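Local coordinates for protein amine Dehydrogenase (Pseudomonas putida, PDB 1JMX) that probably serves as the beta-propeller subunit of a heme-containing amine dehydrogenase that oxidises primary amines and passes the electrons on, at residues 207-212 with 233-238; 259-264 with 300-305. All coordinates share one frame; numbering follows the deposited sequence.

In the fold
Seven antiparallel sheets form a beta-propeller; of the two contacts, one lies within a blade, the other between blades. Contact 1 pairs strands 209-218 and 230-239 of a single blade as an antiparallel hairpin by four backbone hydrogen bonds; all its touching residues are buried. Contact 2 lies between the next two blades, where strands 257-262 and 299-302 run nearly parallel and meet by side chains; it too is mainly buried but reaches the surface at Lys305. The contacts touch each other chiefly at Arg262, whose NE lies 3.5 Å from Tyr235 CE2 and which, with Arg207, lies near the Glu209 carboxylate.

Contact 1. Residues 207-212 with 233-238; sequences RHEFSM and YGYLSV
Glu209 and Tyr235 meet above the backbone ladder of an antiparallel hairpin, and the glutamate can be followed outward from its backbone. Its CB lies 3.3 Å from Val238 O. CG sits between the backbone N and the carbonyl carbon (chi1 62°), and from there the chain runs extended, carrying the carboxylate over the serine-bearing face of the sheet. CD passes 4.0 Å from Ser237 CB, and OE2 also rests against that methylene. OE1 does the polar work: Tyr235 OH donates to it at 2.8 Å, arriving on the anti side of the carboxylate and 30° out of its plane. The glutamate stands roughly perpendicular to the tyrosine, with OE1 at the edge of the ring. Arg207 NH1 reaches the same oxygen at 2.7 Å in a salt bridge whose hydrogen bond is weak, being well bent. Ser211 packs against the hydroxyl end of the same tyrosine, its CB 3.3 Å from Tyr235 OH.

Below this cluster the strands are in regular antiparallel register. Phe210 and Val238 form one hydrogen-bonded pair and Met212 and Leu236 another, with the non-hydrogen-bonded pair Ser211 and Ser237 between them. Of the four ladder bonds the longest is Met212 N to Leu236 O, 3.3 Å. On the face away from the serines, Phe210 CB lies 4.0 Å from Val238 CB, and Met212 runs alongside Leu236, with Met212 CE 3.9 Å from Leu236 CD2.

The serine-bearing face thus carries the polar groups of this contact, the other face its apolar side chains. With a hydroxyl and a guanidinium both on OE1, and Arg262 of the neighbouring strand 257-262 also touching Glu209, the buried carboxylate is probably held in its charged form.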
# COMPACT_ATOMS: atom_id res chain seq x y z
N ARG B 207 -3.47 -29.59 -23.96
CA ARG B 207 -3.15 -30.80 -23.19
C ARG B 207 -4.29 -31.29 -22.29
O ARG B 207 -4.18 -32.35 -21.67
CB ARG B 207 -1.88 -30.59 -22.36
CG ARG B 207 -0.68 -30.04 -23.15
CD ARG B 207 0.65 -30.24 -22.40
NE ARG B 207 1.05 -31.65 -22.38
CZ ARG B 207 1.27 -32.36 -21.27
NH1 ARG B 207 1.13 -31.81 -20.08
NH2 ARG B 207 1.61 -33.65 -21.36
N HIS B 208 -5.37 -30.51 -22.18
CA HIS B 208 -6.53 -30.89 -21.37
C HIS B 208 -6.15 -31.22 -19.93
O HIS B 208 -6.45 -32.30 -19.42
CB HIS B 208 -7.24 -32.09 -22.01
CG HIS B 208 -8.69 -32.21 -21.65
ND1 HIS B 208 -9.28 -33.42 -21.37
CD2 HIS B 208 -9.68 -31.28 -21.60
CE1 HIS B 208 -10.58 -33.23 -21.16
NE2 HIS B 208 -10.84 -31.94 -21.29
N GLU B 209 -5.46 -30.29 -19.29
CA GLU B 209 -5.05 -30.47 -17.91
C GLU B 209 -5.21 -29.16 -17.15
O GLU B 209 -5.31 -28.08 -17.75
CB GLU B 209 -3.61 -30.99 -17.82
CG GLU B 209 -2.54 -30.08 -18.41
CD GLU B 209 -1.13 -30.68 -18.38
OE1 GLU B 209 -0.16 -29.91 -18.58
OE2 GLU B 209 -0.96 -31.91 -18.17
N PHE B 210 -5.38 -29.30 -15.84
CA PHE B 210 -5.53 -28.18 -14.91
C PHE B 210 -4.12 -27.98 -14.37
O PHE B 210 -3.63 -28.78 -13.57
CB PHE B 210 -6.51 -28.55 -13.79
CG PHE B 210 -6.75 -27.46 -12.77
CD1 PHE B 210 -6.41 -26.13 -13.03
CD2 PHE B 210 -7.32 -27.77 -11.53
CE1 PHE B 210 -6.64 -25.13 -12.08
CE2 PHE B 210 -7.55 -26.77 -10.57
CZ PHE B 210 -7.21 -25.46 -10.85
N SER B 211 -3.46 -26.94 -14.84
CA SER B 211 -2.10 -26.67 -14.42
C SER B 211 -1.93 -25.32 -13.75
O SER B 211 -2.64 -24.37 -14.06
CB SER B 211 -1.15 -26.78 -15.62
OG SER B 211 -1.41 -25.75 -16.55
N MET B 212 -0.98 -25.26 -12.83
CA MET B 212 -0.66 -24.04 -12.10
C MET B 212 0.81 -24.07 -11.74
O MET B 212 1.39 -25.14 -11.59
CB MET B 212 -1.47 -23.95 -10.80
CG MET B 212 -2.97 -23.90 -10.98
SD MET B 212 -3.80 -23.45 -9.47
CE MET B 212 -3.52 -24.90 -8.48
N TYR B 233 10.94 -22.97 -8.74
CA TYR B 233 9.64 -22.84 -9.39
C TYR B 233 9.22 -24.26 -9.75
O TYR B 233 10.04 -25.09 -10.15
CB TYR B 233 9.71 -21.99 -10.66
CG TYR B 233 8.95 -20.68 -10.52
CD1 TYR B 233 9.63 -19.47 -10.45
CD2 TYR B 233 7.56 -20.66 -10.43
CE1 TYR B 233 8.96 -18.28 -10.28
CE2 TYR B 233 6.87 -19.46 -10.26
CZ TYR B 233 7.58 -18.27 -10.18
OH TYR B 233 6.94 -17.08 -9.97
N GLY B 234 7.94 -24.54 -9.56
CA GLY B 234 7.43 -25.85 -9.86
C GLY B 234 6.21 -25.77 -10.76
O GLY B 234 5.67 -24.69 -11.02
N TYR B 235 5.79 -26.93 -11.22
CA TYR B 235 4.65 -27.07 -12.09
C TYR B 235 3.82 -28.20 -11.52
O TYR B 235 4.33 -29.28 -11.20
CB TYR B 235 5.11 -27.43 -13.49
CG TYR B 235 4.02 -27.52 -14.52
CD1 TYR B 235 3.49 -26.37 -15.09
CD2 TYR B 235 3.57 -28.75 -15.00
CE1 TYR B 235 2.56 -26.43 -16.12
CE2 TYR B 235 2.64 -28.82 -16.03
CZ TYR B 235 2.15 -27.66 -16.59
OH TYR B 235 1.28 -27.71 -17.66
N LEU B 236 2.53 -27.93 -11.37
CA LEU B 236 1.58 -28.90 -10.85
C LEU B 236 0.59 -29.11 -11.98
O LEU B 236 0.39 -28.23 -12.80
CB LEU B 236 0.92 -28.30 -9.60
CG LEU B 236 -0.50 -28.57 -9.11
CD1 LEU B 236 -0.62 -27.97 -7.70
CD2 LEU B 236 -1.55 -27.95 -10.03
N SER B 237 0.01 -30.30 -12.06
CA SER B 237 -0.96 -30.57 -13.10
C SER B 237 -1.91 -31.71 -12.76
O SER B 237 -1.55 -32.65 -12.06
CB SER B 237 -0.27 -30.84 -14.44
OG SER B 237 0.41 -32.09 -14.44
N VAL B 238 -3.16 -31.56 -13.21
CA VAL B 238 -4.18 -32.56 -13.00
C VAL B 238 -4.70 -32.91 -14.39
O VAL B 238 -5.23 -32.05 -15.09
CB VAL B 238 -5.36 -32.04 -12.14
CG1 VAL B 238 -6.34 -33.17 -11.87
CG2 VAL B 238 -4.85 -31.45 -10.83

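Contact 2. Residues 259-264 with 300-305; sequences TGLRSP and VAFDKK
Leu261 and Phe302 meet where two adjacent blades of the beta-propeller pack together, each on the first strand of its own sheet. These strands, 259-262 and 300-302, run 19° from parallel and their segment axes come no closer than 6.9 Å, too far for a backbone ladder, so side chains fill the interval. At one end Val300 N donates to Thr259 OG1 at 3.0 Å; the hydroxyl sits between its backbone N and carbonyl carbon (chi1 63°), and it is also hydrogen-bonded to Tyr298 O. Val300 CG2 lies close by, touching this oxygen and packing 3.8 Å from Leu261 CG as the two side chains pass alongside one another, pointing opposite ways.

Phe302 fills the middle. Ser263 CA and Pro264 CD lie over the same face of its ring, each 4.0 Å from the ring centroid and close to the ring normal; these are CH-pi contacts displaced toward the rim. Leu261 O stands at the ring edge, near its plane, while Leu261 CB touches Phe302 CD1. Tyr271, on the strand beside 257-262, meets the phenylalanine edge-to-face. Trimming Phe302 to an alanine would probably leave Ser263 CA and Pro264 CD without the ring they lie over and open a gap between the blades.

Farther out, Pro264 CG rests 3.7 Å from Lys304 O, where the join nears the surface. Val300 N to Thr259 OG1 is the one hydrogen bond across the two segments; adjacent blades that meet largely through apolar side chains of their strands are typical of a beta-propeller.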
# COMPACT_ATOMS: atom_id res chain seq x y z
N THR B 259 2.04 -16.89 -15.08
CA THR B 259 1.48 -18.06 -15.73
C THR B 259 2.57 -18.83 -16.47
O THR B 259 3.63 -18.27 -16.82
CB THR B 259 0.38 -17.72 -16.74
OG1 THR B 259 0.93 -16.94 -17.80
CG2 THR B 259 -0.75 -16.96 -16.08
N GLY B 260 2.31 -20.11 -16.69
CA GLY B 260 3.25 -20.96 -17.39
C GLY B 260 2.52 -22.12 -18.01
O GLY B 260 1.62 -22.67 -17.39
N LEU B 261 2.86 -22.45 -19.25
CA LEU B 261 2.25 -23.57 -19.96
C LEU B 261 3.27 -24.43 -20.67
O LEU B 261 4.32 -23.96 -21.13
CB LEU B 261 1.25 -23.10 -21.02
CG LEU B 261 -0.18 -22.70 -20.66
CD1 LEU B 261 -0.93 -22.35 -21.93
CD2 LEU B 261 -0.89 -23.82 -19.90
N ARG B 262 2.94 -25.71 -20.76
CA ARG B 262 3.78 -26.64 -21.47
C ARG B 262 3.32 -26.63 -22.91
O ARG B 262 2.12 -26.52 -23.20
CB ARG B 262 3.67 -28.04 -20.89
CG ARG B 262 4.49 -28.19 -19.67
CD ARG B 262 4.89 -29.60 -19.52
NE ARG B 262 3.86 -30.40 -18.90
CZ ARG B 262 3.96 -31.72 -18.73
NH1 ARG B 262 5.04 -32.37 -19.16
NH2 ARG B 262 3.03 -32.36 -18.02
N SER B 263 4.30 -26.67 -23.81
CA SER B 263 4.04 -26.65 -25.23
C SER B 263 3.39 -27.96 -25.63
O SER B 263 3.80 -29.02 -25.17
CB SER B 263 5.35 -26.49 -26.00
OG SER B 263 5.13 -26.54 -27.39
N PRO B 264 2.28 -27.88 -26.38
CA PRO B 264 1.58 -29.09 -26.84
C PRO B 264 2.42 -29.79 -27.93
O PRO B 264 2.23 -30.98 -28.23
CB PRO B 264 0.27 -28.53 -27.38
CG PRO B 264 0.63 -27.16 -27.83
CD PRO B 264 1.51 -26.67 -26.72
N VAL B 300 -0.00 -16.59 -20.61
CA VAL B 300 0.42 -17.25 -21.84
C VAL B 300 -0.75 -18.06 -22.41
O VAL B 300 -1.66 -18.45 -21.67
CB VAL B 300 1.62 -18.24 -21.65
CG1 VAL B 300 2.91 -17.49 -21.41
CG2 VAL B 300 1.36 -19.22 -20.52
N ALA B 301 -0.73 -18.25 -23.72
CA ALA B 301 -1.74 -19.04 -24.42
C ALA B 301 -1.07 -19.65 -25.66
O ALA B 301 -0.37 -18.97 -26.39
CB ALA B 301 -2.93 -18.18 -24.82
N PHE B 302 -1.22 -20.96 -25.81
CA PHE B 302 -0.68 -21.69 -26.96
C PHE B 302 -1.82 -22.06 -27.90
O PHE B 302 -2.92 -22.38 -27.44
CB PHE B 302 -0.04 -23.00 -26.48
CG PHE B 302 1.44 -22.93 -26.24
CD1 PHE B 302 1.95 -23.07 -24.95
CD2 PHE B 302 2.33 -22.79 -27.30
CE1 PHE B 302 3.31 -23.08 -24.73
CE2 PHE B 302 3.70 -22.80 -27.08
CZ PHE B 302 4.19 -22.95 -25.79
N ASP B 303 -1.58 -22.01 -29.21
CA ASP B 303 -2.62 -22.45 -30.12
C ASP B 303 -2.57 -23.99 -30.10
O ASP B 303 -1.72 -24.58 -29.43
CB ASP B 303 -2.49 -21.83 -31.53
CG ASP B 303 -1.23 -22.26 -32.28
OD1 ASP B 303 -1.08 -21.81 -33.44
OD2 ASP B 303 -0.40 -23.02 -31.77
N LYS B 304 -3.47 -24.64 -30.84
CA LYS B 304 -3.56 -26.10 -30.86
C LYS B 304 -2.28 -26.86 -31.15
O LYS B 304 -1.92 -27.79 -30.42
CB LYS B 304 -4.67 -26.56 -31.80
CG LYS B 304 -5.78 -27.35 -31.12
CD LYS B 304 -6.50 -26.52 -30.03
CE LYS B 304 -7.61 -27.33 -29.38
NZ LYS B 304 -8.31 -26.53 -28.34
N LYS B 305 -1.58 -26.46 -32.21
CA LYS B 305 -0.33 -27.12 -32.59
C LYS B 305 0.89 -26.66 -31.80
O LYS B 305 1.87 -27.40 -31.70
CB LYS B 305 -0.07 -26.97 -34.09
CG LYS B 305 -0.97 -27.84 -34.98
CD LYS B 305 -0.69 -27.60 -36.46
CE LYS B 305 0.78 -27.87 -36.82
NZ LYS B 305 1.12 -27.46 -38.22